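Local coordinates for protein (S)-imine reductase (PDB 4OQY) that reduces imines to S-configured amines, with NADPH as the probable hydride donor, and forms a dimer with Rossmann-fold domains, at residues G137-D140 with V141-A144; T178-L181 with S182-T186; S209-P212 with H213-L217; S240-H243 with V244-H248; A267-K271 with G272-N276. All coordinates share one frame; numbering follows the deposited sequence.

How the interactions relate
Interaction 1 stands apart, on helix 139-149 of the nucleotide-binding half, its centre about 38 Å from that of interaction 2. The other four belong to the helical C-terminal half. Interactions 2 and 4 touch, Gln185 NE2 lying 3.3 Å from His248 ND1, and both pack against the second subunit, as does interaction 3, about 7 Å from interaction 2 between nearest atoms. A bound NADPH lies near this group: the side chain of Ser240 in interaction 4 comes within about 6 Å of it and that of Met210 in interaction 3 within about 7 Å. Interaction 5 ends the helix after interaction 4, with Met269 about 14 Å from the cofactor.

Interaction 1: residues G137-D140 with V141-A144; sequences GPKD and VFDA
Phe142 N donates to Pro138 O at 2.9 Å, the first turn of helix 139-149, and Asp143 N and Ala144 N continue the series to Lys139 O and Asp140 O. Pro138 sits at the N-cap, a place that suits proline because no earlier carbonyl is waiting for its missing N-H. Gly137 before it has a positive phi (135°), where a CB would be jammed against the preceding carbonyl oxygen.

Side chains then brace the turn. The ring of Pro138 lies side by side with Val141, CG to CG2 at 3.5 Å. Lys139, with CG anti to the backbone N (chi1 -179°) and the chain bent at chi2 and chi4, curls over Asp143. Its NZ reaches OD2 at 3.2 Å through the syn lone pair and OD1 more weakly, forming an i to i+4 salt bridge on the exposed side. Asp140 turns back to its neighbour, OD1 lying 2.8 Å from Val141 N in a weak, bent bond. Asp140, in the first turn, would probably also be favoured by the helix dipole.

Inward, Val141 touches Lys113 and Leu115 of strand 113-119, while Phe142 meets Ala155 and Tyr157 of strand 154-157, packing this crossover helix of the beta-alpha-beta unit 132-157 against the sheet.

Interaction 2: residues T178-L181 with S182-T186; sequences TTML and SYYQT
Met180 and Tyr184, one turn apart on helix 163-192 of the C-terminal domain, form the main side-chain contact, a Met-aromatic pair. The sulfur SD lies 5.0 Å from the ring centroid and 59° off its normal, oblique to the ring, while CE comes to 3.4 Å from CE2. Met180 reaches forward because CG stands anti to its backbone N (chi1 167°) and the chain stays extended through chi2 before bending at chi3. The thioether is flexible and polarisable, which suits it to lie along an aromatic ring. The carbonyl oxygen of Met180 lies over one face of that ring.

Apolar packing continues at the edge of the same ring, where Leu181 CD2 approaches Tyr184 CD2 at 4.3 Å, near the ring plane.

Hydrogen bonds make up the rest. The helix runs regularly, Tyr184 N to Met180 O being nearly straight at 173°. Ser182 adds a bond of its own: OG, held between its backbone N and carbonyl carbon (chi1 76°), donates to Thr179 O at 2.8 Å. Because Tyr183 N also donates to that oxygen, Thr179 O is gripped twice.

At the subunit interface, Phe278 of the second subunit packs on Met180 and Tyr184, and Thr178 and Thr179 meet their counterparts there. A small serine is thus satisfied within its own helix and can be buried, while methionine and tyrosine offer the second subunit a largely apolar surface.

Interaction 3: residues S209-P212 with H213-L217; sequences SMMP and HFLEL
Met211 reaches along helix 210-217 to two residues of the next turn, Phe214 and Leu215. Its CG stands anti to the backbone N (chi1 -178°), and a bend at chi2 (70°) then brings the sulfur to Phe214 and the terminal methyl to Leu215. Against Phe214 the approach is oblique: SD is 4.0 Å from CD2, 5.2 Å from the ring centroid and 64° off the ring normal, a Met-aromatic contact with the sulfur oblique to the ring. On Leu215 the methyl does the touching, Met211 CE lying 3.6 Å from CD2 and equally close to CG. A slender, unbranched methionine suits this position, since it serves an aromatic and a branched neighbour at once.

The backbone beneath is a regular helix. Phe214 N donates to Met210 O at 2.7 Å, and Leu215 N to Met211 O at the same length. Pro212 fits in the first turn, where its nitrogen has no hydrogen to give, while its carbonyl oxygen still accepts from Glu216 N. On the exposed side His213 ND1 makes a weak, long bond to Glu216 OE1.

This short helix lies at the dimer interface. Phe214 stacks with Tyr218 and meets Phe176 of the second subunit edge-to-face, whereas Met211 packs on Thr179 and Leu215 on Tyr183, both from helix 163-192 of that subunit.

Interaction 4: residues S240-H243 with V244-H248; sequences SVDH and VLHTH
Asp242 and His246 approach each other closely across one turn of helix 234-251. The aspartate swings its CG anti to the backbone N (chi1 -155°), which carries the carboxylate toward the next turn, while His246 holds its ring anti to the carbonyl carbon (chi1 -69°), leaning back toward the preceding turn. The two groups meet obliquely, carboxylate and imidazole planes 69° apart, and the nearest atoms are OD2 and the ring carbon CE1 at 3.0 Å. A carboxylate near imidazole CE1 would probably be electrostatically favourable, since that carbon carries a partial positive charge. The main-chain oxygen of Asp242 lies 3.3 Å above one face of the same ring, offset toward its rim, and takes the N-H of His246.

Thr247 turns its hydroxyl back as well. With OG1 anti to the carbonyl carbon (chi1 -61°) it donates to His243 O at 2.7 Å, and Thr247 N reaches that oxygen from the opposite face of the carbonyl plane at 2.9 Å. A beta-branched threonine suits this place because its hydroxyl is satisfied inside the helix while the methyl is available for packing. Val244 directs CG2 to 3.5 Å from Ser240 O.

Polar ends on the other side serve the dimer: Ser240 OG bonds Trp177 of the second subunit and His248 NE2 bonds Thr174 there, while Val241 packs on helix 256-270 of its own chain. A threonine hydroxyl bonded to the carbonyl four residues back is a familiar way for a helix to satisfy that hydroxyl, here on an interface helix of the C-terminal domain whose Ser240 side chain lies about 6 Å from a bound NADPH.

Interaction 5: residues A267-K271 with G272-N276; sequences AGMEK and GFAEN
Phe273 sets its ring beside the end of helix 256-270, with Lys271 O over one face and Gly268 O at the edge, near the ring plane. Lys271 CB comes obliquely to the ring, 3.8 Å from CD2, on the side where Lys271 O lies. Asn276 CG lies in plane at the edge as well, brought there by the type I turn from Phe273. Holding CG anti to the carbonyl carbon (chi1 -68°) turns the ring back toward the last turn of the helix, where CB meets Gly268 O.

Beneath it the chain closes a Schellman motif. Phe273 N donates to Gly268 O at 3.1 Å, and Gly272 N to Met269 O at 3.2 Å, the latter donor lying well above the carbonyl plane. Gly272 is the C-prime residue, with a phi of 83°; a CB there would clash with Lys271 O, which explains the glycine.

Met269, bent at chi2 and chi3, curls over to Ala274, its CE 3.7 Å from CB. A water bridges the same two residues: it donates to Met269 O at 2.7 Å and accepts from Ala274 N at 2.8 Å. Leu234 and Ala238 of helix 234-251 adjoin Met269, and Glu275 forms a salt bridge to Arg233.

Carbonyls at a helix end lack the usual partners one turn on; here two N-H groups of the reversing chain and one water meet those of Gly268 and Met269, while an apolar Met-Ala contact seals the outgoing loop against the helix.

Interaction 1: residues G137-D140 with V141-A144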
loop_
_atom_site.group_PDB
_atom_site.type_symbol
_atom_site.label_atom_id
_atom_site.label_comp_id
_atom_site.label_asym_id
_atom_site.label_seq_id
_atom_site.Cartn_x
_atom_site.Cartn_y
_atom_site.Cartn_z
ATOM N N GLY B 137 -1.233 -28.442 -4.377
ATOM C CA GLY B 137 -1.524 -29.826 -4.035
ATOM C C GLY B 137 -1.288 -30.741 -5.219
ATOM O O GLY B 137 -0.738 -30.323 -6.236
ATOM N N PRO B 138 -1.703 -32.003 -5.102
ATOM C CA PRO B 138 -1.402 -32.917 -6.198
ATOM C C PRO B 138 -2.061 -32.511 -7.530
ATOM O O PRO B 138 -3.264 -32.233 -7.595
ATOM C CB PRO B 138 -1.913 -34.266 -5.689
ATOM C CG PRO B 138 -2.776 -33.967 -4.499
ATOM C CD PRO B 138 -2.277 -32.685 -3.933
ATOM N N LYS B 139 -1.274 -32.507 -8.593
ATOM C CA LYS B 139 -1.765 -31.997 -9.851
ATOM C C LYS B 139 -2.885 -32.874 -10.401
ATOM O O LYS B 139 -3.863 -32.345 -10.910
ATOM C CB LYS B 139 -0.638 -31.819 -10.878
ATOM C CG LYS B 139 -1.064 -31.248 -12.241
ATOM C CD LYS B 139 -1.870 -29.953 -12.097
ATOM C CE LYS B 139 -1.971 -29.021 -13.309
ATOM N NZ LYS B 139 -1.817 -29.727 -14.607
ATOM N N ASP B 140 -2.771 -34.197 -10.283
ATOM C CA ASP B 140 -3.801 -35.081 -10.845
ATOM C C ASP B 140 -5.147 -34.850 -10.152
ATOM O O ASP B 140 -6.198 -34.792 -10.797
ATOM C CB ASP B 140 -3.374 -36.559 -10.804
ATOM C CG ASP B 140 -3.131 -37.078 -9.402
ATOM O OD1 ASP B 140 -2.821 -36.278 -8.485
ATOM O OD2 ASP B 140 -3.242 -38.308 -9.215
ATOM N N VAL B 141 -5.095 -34.637 -8.843
ATOM C CA VAL B 141 -6.282 -34.324 -8.069
ATOM C C VAL B 141 -6.847 -32.955 -8.486
ATOM O O VAL B 141 -8.049 -32.808 -8.648
ATOM C CB VAL B 141 -5.972 -34.317 -6.549
ATOM C CG1 VAL B 141 -7.200 -33.920 -5.747
ATOM C CG2 VAL B 141 -5.425 -35.672 -6.086
ATOM N N PHE B 142 -5.980 -31.960 -8.656
ATOM C CA PHE B 142 -6.429 -30.651 -9.089
ATOM C C PHE B 142 -7.135 -30.759 -10.434
ATOM O O PHE B 142 -8.225 -30.237 -10.577
ATOM C CB PHE B 142 -5.286 -29.639 -9.186
ATOM C CG PHE B 142 -5.701 -28.320 -9.773
ATOM C CD1 PHE B 142 -6.327 -27.364 -8.983
ATOM C CD2 PHE B 142 -5.512 -28.048 -11.129
ATOM C CE1 PHE B 142 -6.729 -26.150 -9.521
ATOM C CE2 PHE B 142 -5.911 -26.838 -11.677
ATOM C CZ PHE B 142 -6.520 -25.885 -10.870
ATOM N N ASP B 143 -6.533 -31.434 -11.409
ATOM C CA ASP B 143 -7.139 -31.506 -12.755
ATOM C C ASP B 143 -8.494 -32.199 -12.745
ATOM O O ASP B 143 -9.400 -31.798 -13.458
ATOM C CB ASP B 143 -6.227 -32.219 -13.748
ATOM C CG ASP B 143 -4.934 -31.486 -13.978
ATOM O OD1 ASP B 143 -4.879 -30.251 -13.797
ATOM O OD2 ASP B 143 -3.948 -32.150 -14.316
ATOM N N ALA B 144 -8.622 -33.235 -11.924
ATOM C CA ALA B 144 -9.883 -33.965 -11.769
ATOM C C ALA B 144 -11.048 -33.094 -11.257
ATOM O O ALA B 144 -12.190 -33.332 -11.625
ATOM C CB ALA B 144 -9.675 -35.179 -10.857
#

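Interaction 2: residues T178-L181 with S182-T186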
loop_
_atom_site.group_PDB
_atom_site.type_symbol
_atom_site.label_atom_id
_atom_site.label_comp_id
_atom_site.label_asym_id
_atom_site.label_seq_id
_atom_site.Cartn_x
_atom_site.Cartn_y
_atom_site.Cartn_z
ATOM N N THR B 178 -0.764 -4.197 5.405
ATOM C CA THR B 178 0.225 -3.152 5.536
ATOM C C THR B 178 -0.249 -1.866 4.851
ATOM O O THR B 178 -0.107 -0.778 5.391
ATOM C CB THR B 178 1.603 -3.618 5.023
ATOM O OG1 THR B 178 1.953 -4.847 5.670
ATOM C CG2 THR B 178 2.649 -2.598 5.337
ATOM N N THR B 179 -0.828 -1.993 3.672
ATOM C CA THR B 179 -1.298 -0.835 2.951
ATOM C C THR B 179 -2.467 -0.212 3.684
ATOM O O THR B 179 -2.540 1.006 3.842
ATOM C CB THR B 179 -1.715 -1.232 1.541
ATOM O OG1 THR B 179 -0.597 -1.832 0.895
ATOM C CG2 THR B 179 -2.163 -0.023 0.760
ATOM N N MET B 180 -3.353 -1.066 4.171
ATOM C CA MET B 180 -4.470 -0.598 4.955
ATOM C C MET B 180 -3.991 0.213 6.164
ATOM O O MET B 180 -4.523 1.279 6.443
ATOM C CB MET B 180 -5.357 -1.759 5.396
ATOM C CG MET B 180 -6.359 -1.367 6.462
ATOM S SD MET B 180 -7.694 -2.563 6.712
ATOM C CE MET B 180 -7.732 -2.671 8.473
ATOM N N LEU B 181 -2.980 -0.253 6.886
ATOM C CA LEU B 181 -2.521 0.540 8.013
ATOM C C LEU B 181 -1.901 1.859 7.571
ATOM O O LEU B 181 -2.050 2.843 8.254
ATOM C CB LEU B 181 -1.554 -0.245 8.933
ATOM C CG LEU B 181 -2.196 -1.367 9.759
ATOM C CD1 LEU B 181 -1.217 -1.981 10.766
ATOM C CD2 LEU B 181 -3.424 -0.866 10.500
ATOM N N SER B 182 -1.199 1.888 6.447
ATOM C CA SER B 182 -0.562 3.129 6.006
ATOM C C SER B 182 -1.633 4.171 5.649
ATOM O O SER B 182 -1.459 5.367 5.854
ATOM C CB SER B 182 0.370 2.877 4.830
ATOM O OG SER B 182 -0.321 2.685 3.617
ATOM N N TYR B 183 -2.751 3.665 5.162
ATOM C CA TYR B 183 -3.917 4.477 4.823
ATOM C C TYR B 183 -4.486 5.090 6.094
ATOM O O TYR B 183 -4.581 6.302 6.224
ATOM C CB TYR B 183 -4.906 3.557 4.149
ATOM C CG TYR B 183 -6.228 4.124 3.800
ATOM C CD1 TYR B 183 -6.366 4.841 2.640
ATOM C CD2 TYR B 183 -7.360 3.889 4.584
ATOM C CE1 TYR B 183 -7.588 5.339 2.252
ATOM C CE2 TYR B 183 -8.604 4.398 4.202
ATOM C CZ TYR B 183 -8.691 5.126 3.037
ATOM O OH TYR B 183 -9.891 5.667 2.599
ATOM N N TYR B 184 -4.747 4.258 7.091
ATOM C CA TYR B 184 -5.166 4.777 8.397
ATOM C C TYR B 184 -4.171 5.738 9.070
ATOM O O TYR B 184 -4.583 6.697 9.725
ATOM C CB TYR B 184 -5.494 3.625 9.353
ATOM C CG TYR B 184 -6.689 2.808 8.919
ATOM C CD1 TYR B 184 -7.768 3.392 8.240
ATOM C CD2 TYR B 184 -6.757 1.469 9.211
ATOM C CE1 TYR B 184 -8.855 2.628 7.832
ATOM C CE2 TYR B 184 -7.834 0.713 8.826
ATOM C CZ TYR B 184 -8.874 1.295 8.135
ATOM O OH TYR B 184 -9.935 0.505 7.799
ATOM N N GLN B 185 -2.876 5.476 8.892
ATOM C CA GLN B 185 -1.810 6.292 9.452
ATOM C C GLN B 185 -1.916 7.704 8.901
ATOM O O GLN B 185 -1.765 8.672 9.620
ATOM C CB GLN B 185 -0.436 5.653 9.127
ATOM C CG GLN B 185 0.781 6.361 9.708
ATOM C CD GLN B 185 1.008 6.082 11.191
ATOM O OE1 GLN B 185 0.821 4.971 11.665
ATOM N NE2 GLN B 185 1.404 7.109 11.918
ATOM N N THR B 186 -2.202 7.806 7.612
ATOM C CA THR B 186 -2.342 9.069 6.963
ATOM C C THR B 186 -3.556 9.844 7.493
ATOM O O THR B 186 -3.519 11.073 7.622
ATOM C CB THR B 186 -2.500 8.787 5.447
ATOM O OG1 THR B 186 -1.204 8.562 4.864
ATOM C CG2 THR B 186 -3.183 9.865 4.768
#

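Interaction 3: residues S209-P212 with H213-L217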
loop_
_atom_site.group_PDB
_atom_site.type_symbol
_atom_site.label_atom_id
_atom_site.label_comp_id
_atom_site.label_asym_id
_atom_site.label_seq_id
_atom_site.Cartn_x
_atom_site.Cartn_y
_atom_site.Cartn_z
ATOM N N SER B 209 -3.205 4.414 -5.216
ATOM C CA SER B 209 -2.940 4.031 -6.610
ATOM C C SER B 209 -1.514 4.332 -7.130
ATOM O O SER B 209 -1.141 3.867 -8.222
ATOM C CB SER B 209 -3.970 4.702 -7.518
ATOM O OG SER B 209 -5.263 4.244 -7.176
ATOM N N MET B 210 -0.731 5.097 -6.367
ATOM C CA MET B 210 0.620 5.478 -6.799
ATOM C C MET B 210 1.446 4.220 -7.059
ATOM O O MET B 210 2.118 4.096 -8.083
ATOM C CB MET B 210 1.358 6.344 -5.758
ATOM C CG MET B 210 2.476 7.198 -6.342
ATOM S SD MET B 210 3.436 8.102 -5.093
ATOM C CE MET B 210 5.010 8.349 -5.936
ATOM N N MET B 211 1.390 3.292 -6.113
ATOM C CA MET B 211 2.230 2.084 -6.165
ATOM C C MET B 211 1.909 1.142 -7.338
ATOM O O MET B 211 2.801 0.783 -8.089
ATOM C CB MET B 211 2.165 1.320 -4.839
ATOM C CG MET B 211 3.048 0.077 -4.807
ATOM S SD MET B 211 4.792 0.569 -4.776
ATOM C CE MET B 211 5.517 -1.047 -4.789
ATOM N N PRO B 212 0.639 0.727 -7.493
ATOM C CA PRO B 212 0.388 -0.173 -8.617
ATOM C C PRO B 212 0.758 0.472 -9.944
ATOM O O PRO B 212 1.190 -0.225 -10.862
ATOM C CB PRO B 212 -1.109 -0.484 -8.527
ATOM C CG PRO B 212 -1.661 0.388 -7.454
ATOM C CD PRO B 212 -0.521 0.841 -6.599
ATOM N N HIS B 213 0.592 1.790 -10.031
ATOM C CA HIS B 213 1.056 2.548 -11.178
ATOM C C HIS B 213 2.576 2.515 -11.262
ATOM O O HIS B 213 3.135 2.172 -12.291
ATOM C CB HIS B 213 0.535 3.979 -11.115
ATOM C CG HIS B 213 0.909 4.815 -12.303
ATOM N ND1 HIS B 213 0.588 4.446 -13.593
ATOM C CD2 HIS B 213 1.586 5.988 -12.402
ATOM C CE1 HIS B 213 1.034 5.360 -14.437
ATOM N NE2 HIS B 213 1.643 6.306 -13.741
ATOM N N PHE B 214 3.258 2.864 -10.186
ATOM C CA PHE B 214 4.691 2.748 -10.185
ATOM C C PHE B 214 5.140 1.348 -10.642
ATOM O O PHE B 214 6.017 1.232 -11.492
ATOM C CB PHE B 214 5.225 3.098 -8.800
ATOM C CG PHE B 214 6.682 2.777 -8.601
ATOM C CD1 PHE B 214 7.663 3.649 -9.053
ATOM C CD2 PHE B 214 7.074 1.619 -7.935
ATOM C CE1 PHE B 214 9.010 3.367 -8.860
ATOM C CE2 PHE B 214 8.424 1.324 -7.749
ATOM C CZ PHE B 214 9.394 2.204 -8.210
ATOM N N LEU B 215 4.530 0.287 -10.132
ATOM C CA LEU B 215 5.000 -1.057 -10.507
ATOM C C LEU B 215 4.735 -1.389 -11.959
ATOM O O LEU B 215 5.548 -2.015 -12.613
ATOM C CB LEU B 215 4.345 -2.121 -9.663
ATOM C CG LEU B 215 4.734 -2.036 -8.201
ATOM C CD1 LEU B 215 3.847 -2.995 -7.428
ATOM C CD2 LEU B 215 6.216 -2.356 -8.029
ATOM N N GLU B 216 3.575 -1.009 -12.454
ATOM C CA GLU B 216 3.267 -1.231 -13.847
ATOM C C GLU B 216 4.386 -0.672 -14.743
ATOM O O GLU B 216 4.790 -1.330 -15.691
ATOM C CB GLU B 216 1.910 -0.594 -14.156
ATOM C CG GLU B 216 1.576 -0.407 -15.627
ATOM C CD GLU B 216 0.257 0.330 -15.835
ATOM O OE1 GLU B 216 0.027 1.381 -15.183
ATOM O OE2 GLU B 216 -0.547 -0.143 -16.663
ATOM N N LEU B 217 4.907 0.519 -14.433
ATOM C CA LEU B 217 5.944 1.156 -15.270
ATOM C C LEU B 217 7.426 0.850 -14.962
ATOM O O LEU B 217 8.244 0.750 -15.881
ATOM C CB LEU B 217 5.763 2.685 -15.279
ATOM C CG LEU B 217 4.797 3.339 -16.252
ATOM C CD1 LEU B 217 4.592 2.467 -17.474
ATOM C CD2 LEU B 217 3.478 3.656 -15.575
#

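Interaction 4: residues S240-H243 with V244-H248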
loop_
_atom_site.group_PDB
_atom_site.type_symbol
_atom_site.label_atom_id
_atom_site.label_comp_id
_atom_site.label_asym_id
_atom_site.label_seq_id
_atom_site.Cartn_x
_atom_site.Cartn_y
_atom_site.Cartn_z
ATOM N N SER B 240 13.788 10.545 2.062
ATOM C CA SER B 240 12.328 10.741 2.032
ATOM C C SER B 240 11.615 10.058 3.227
ATOM O O SER B 240 10.737 10.647 3.890
ATOM C CB SER B 240 11.806 10.214 0.692
ATOM O OG SER B 240 10.406 10.394 0.529
ATOM N N VAL B 241 12.018 8.814 3.493
ATOM C CA VAL B 241 11.477 8.047 4.602
ATOM C C VAL B 241 11.771 8.721 5.953
ATOM O O VAL B 241 10.958 8.647 6.855
ATOM C CB VAL B 241 12.004 6.591 4.539
ATOM C CG1 VAL B 241 11.908 5.867 5.872
ATOM C CG2 VAL B 241 11.246 5.827 3.460
ATOM N N ASP B 242 12.946 9.335 6.102
ATOM C CA ASP B 242 13.272 10.082 7.324
ATOM C C ASP B 242 12.340 11.289 7.509
ATOM O O ASP B 242 11.878 11.566 8.620
ATOM C CB ASP B 242 14.724 10.533 7.300
ATOM C CG ASP B 242 15.285 10.761 8.686
ATOM O OD1 ASP B 242 15.188 9.866 9.567
ATOM O OD2 ASP B 242 15.835 11.857 8.909
ATOM N N HIS B 243 12.041 11.991 6.410
ATOM C CA HIS B 243 11.045 13.061 6.460
ATOM C C HIS B 243 9.659 12.535 6.879
ATOM O O HIS B 243 8.957 13.181 7.669
ATOM C CB HIS B 243 10.924 13.775 5.101
ATOM C CG HIS B 243 12.101 14.636 4.757
ATOM N ND1 HIS B 243 13.089 14.938 5.667
ATOM C CD2 HIS B 243 12.427 15.305 3.625
ATOM C CE1 HIS B 243 13.987 15.729 5.110
ATOM N NE2 HIS B 243 13.611 15.965 3.869
ATOM N N VAL B 244 9.263 11.389 6.326
ATOM C CA VAL B 244 8.023 10.721 6.731
ATOM C C VAL B 244 8.029 10.429 8.249
ATOM O O VAL B 244 7.106 10.772 8.969
ATOM C CB VAL B 244 7.781 9.423 5.915
ATOM C CG1 VAL B 244 6.660 8.591 6.532
ATOM C CG2 VAL B 244 7.434 9.744 4.454
ATOM N N LEU B 245 9.091 9.799 8.731
ATOM C CA LEU B 245 9.180 9.493 10.160
ATOM C C LEU B 245 9.026 10.764 11.030
ATOM O O LEU B 245 8.232 10.785 11.969
ATOM C CB LEU B 245 10.497 8.738 10.473
ATOM C CG LEU B 245 10.681 8.413 11.960
ATOM C CD1 LEU B 245 9.526 7.554 12.460
ATOM C CD2 LEU B 245 12.021 7.747 12.242
ATOM N N HIS B 246 9.762 11.818 10.702
ATOM C CA HIS B 246 9.750 13.005 11.511
ATOM C C HIS B 246 8.405 13.690 11.440
ATOM O O HIS B 246 7.968 14.249 12.408
ATOM C CB HIS B 246 10.866 13.942 11.087
ATOM C CG HIS B 246 12.235 13.428 11.417
ATOM N ND1 HIS B 246 13.356 13.814 10.721
ATOM C CD2 HIS B 246 12.659 12.527 12.331
ATOM C CE1 HIS B 246 14.419 13.203 11.213
ATOM N NE2 HIS B 246 14.023 12.416 12.197
ATOM N N THR B 247 7.754 13.638 10.292
ATOM C CA THR B 247 6.405 14.203 10.164
ATOM C C THR B 247 5.430 13.575 11.154
ATOM O O THR B 247 4.703 14.282 11.848
ATOM C CB THR B 247 5.908 14.013 8.728
ATOM O OG1 THR B 247 6.795 14.706 7.846
ATOM C CG2 THR B 247 4.496 14.545 8.567
ATOM N N HIS B 248 5.426 12.247 11.229
ATOM C CA HIS B 248 4.569 11.558 12.191
ATOM C C HIS B 248 4.976 11.790 13.649
ATOM O O HIS B 248 4.113 11.960 14.509
ATOM C CB HIS B 248 4.473 10.067 11.889
ATOM C CG HIS B 248 3.801 9.782 10.584
ATOM N ND1 HIS B 248 2.432 9.812 10.429
ATOM C CD2 HIS B 248 4.310 9.547 9.355
ATOM C CE1 HIS B 248 2.128 9.569 9.168
ATOM N NE2 HIS B 248 3.250 9.400 8.497
#

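Interaction 5: residues A267-K271 with G272-N276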
loop_
_atom_site.group_PDB
_atom_site.type_symbol
_atom_site.label_atom_id
_atom_site.label_comp_id
_atom_site.label_asym_id
_atom_site.label_seq_id
_atom_site.Cartn_x
_atom_site.Cartn_y
_atom_site.Cartn_z
ATOM N N ALA B 267 18.732 -0.311 7.717
ATOM C CA ALA B 267 19.561 -1.502 7.603
ATOM C C ALA B 267 20.183 -1.606 6.224
ATOM O O ALA B 267 21.295 -2.050 6.077
ATOM C CB ALA B 267 18.757 -2.750 7.932
ATOM N N GLY B 268 19.444 -1.195 5.192
ATOM C CA GLY B 268 20.017 -1.187 3.851
ATOM C C GLY B 268 21.168 -0.225 3.705
ATOM O O GLY B 268 22.218 -0.571 3.143
ATOM N N MET B 269 21.019 0.958 4.278
ATOM C CA MET B 269 22.077 1.944 4.242
ATOM C C MET B 269 23.309 1.421 4.980
ATOM O O MET B 269 24.414 1.598 4.512
ATOM C CB MET B 269 21.630 3.253 4.882
ATOM C CG MET B 269 20.510 3.966 4.145
ATOM S SD MET B 269 21.037 4.554 2.541
ATOM C CE MET B 269 22.087 5.928 3.013
ATOM N N GLU B 270 23.094 0.767 6.109
ATOM C CA GLU B 270 24.232 0.256 6.930
ATOM C C GLU B 270 24.918 -0.926 6.272
ATOM O O GLU B 270 26.077 -1.208 6.572
ATOM C CB GLU B 270 23.749 -0.098 8.335
ATOM C CG GLU B 270 23.245 1.126 9.096
ATOM C CD GLU B 270 22.971 0.873 10.575
ATOM O OE1 GLU B 270 22.647 -0.272 10.970
ATOM O OE2 GLU B 270 23.109 1.849 11.347
ATOM N N LYS B 271 24.222 -1.604 5.353
ATOM C CA LYS B 271 24.830 -2.699 4.594
ATOM C C LYS B 271 25.505 -2.236 3.312
ATOM O O LYS B 271 25.886 -3.054 2.503
ATOM C CB LYS B 271 23.844 -3.824 4.318
ATOM C CG LYS B 271 23.371 -4.536 5.562
ATOM C CD LYS B 271 24.442 -5.447 6.095
ATOM C CE LYS B 271 23.936 -6.454 7.106
ATOM N NZ LYS B 271 22.596 -6.951 6.692
ATOM N N GLY B 272 25.710 -0.937 3.150
ATOM C CA GLY B 272 26.478 -0.437 2.012
ATOM C C GLY B 272 25.655 -0.295 0.726
ATOM O O GLY B 272 26.219 -0.133 -0.352
ATOM N N PHE B 273 24.337 -0.349 0.845
ATOM C CA PHE B 273 23.458 -0.242 -0.356
ATOM C C PHE B 273 23.018 1.182 -0.784
ATOM O O PHE B 273 22.177 1.306 -1.700
ATOM C CB PHE B 273 22.204 -1.127 -0.201
ATOM C CG PHE B 273 22.465 -2.614 -0.215
ATOM C CD1 PHE B 273 22.863 -3.250 -1.382
ATOM C CD2 PHE B 273 22.285 -3.400 0.931
ATOM C CE1 PHE B 273 23.119 -4.610 -1.412
ATOM C CE2 PHE B 273 22.521 -4.760 0.893
ATOM C CZ PHE B 273 22.950 -5.367 -0.270
ATOM N N ALA B 274 23.564 2.248 -0.188
ATOM C CA ALA B 274 23.112 3.628 -0.487
ATOM C C ALA B 274 22.950 3.922 -1.984
ATOM O O ALA B 274 21.963 4.554 -2.395
ATOM C CB ALA B 274 24.043 4.663 0.139
ATOM N N GLU B 275 23.912 3.467 -2.790
ATOM C CA GLU B 275 23.936 3.811 -4.218
ATOM C C GLU B 275 23.275 2.763 -5.081
ATOM O O GLU B 275 23.221 2.901 -6.296
ATOM C CB GLU B 275 25.354 4.016 -4.702
ATOM C CG GLU B 275 26.116 5.068 -3.919
ATOM C CD GLU B 275 25.488 6.440 -3.986
ATOM O OE1 GLU B 275 24.836 6.768 -5.001
ATOM O OE2 GLU B 275 25.647 7.208 -3.016
ATOM N N ASN B 276 22.757 1.719 -4.463
ATOM C CA ASN B 276 22.085 0.693 -5.215
ATOM C C ASN B 276 20.623 0.990 -5.406
ATOM O O ASN B 276 20.074 1.913 -4.820
ATOM C CB ASN B 276 22.270 -0.644 -4.520
ATOM C CG ASN B 276 23.718 -1.081 -4.514
ATOM O OD1 ASN B 276 24.438 -0.862 -3.536
ATOM N ND2 ASN B 276 24.162 -1.673 -5.609
HETATM O O HOH W 1 25.232 2.459 2.108
#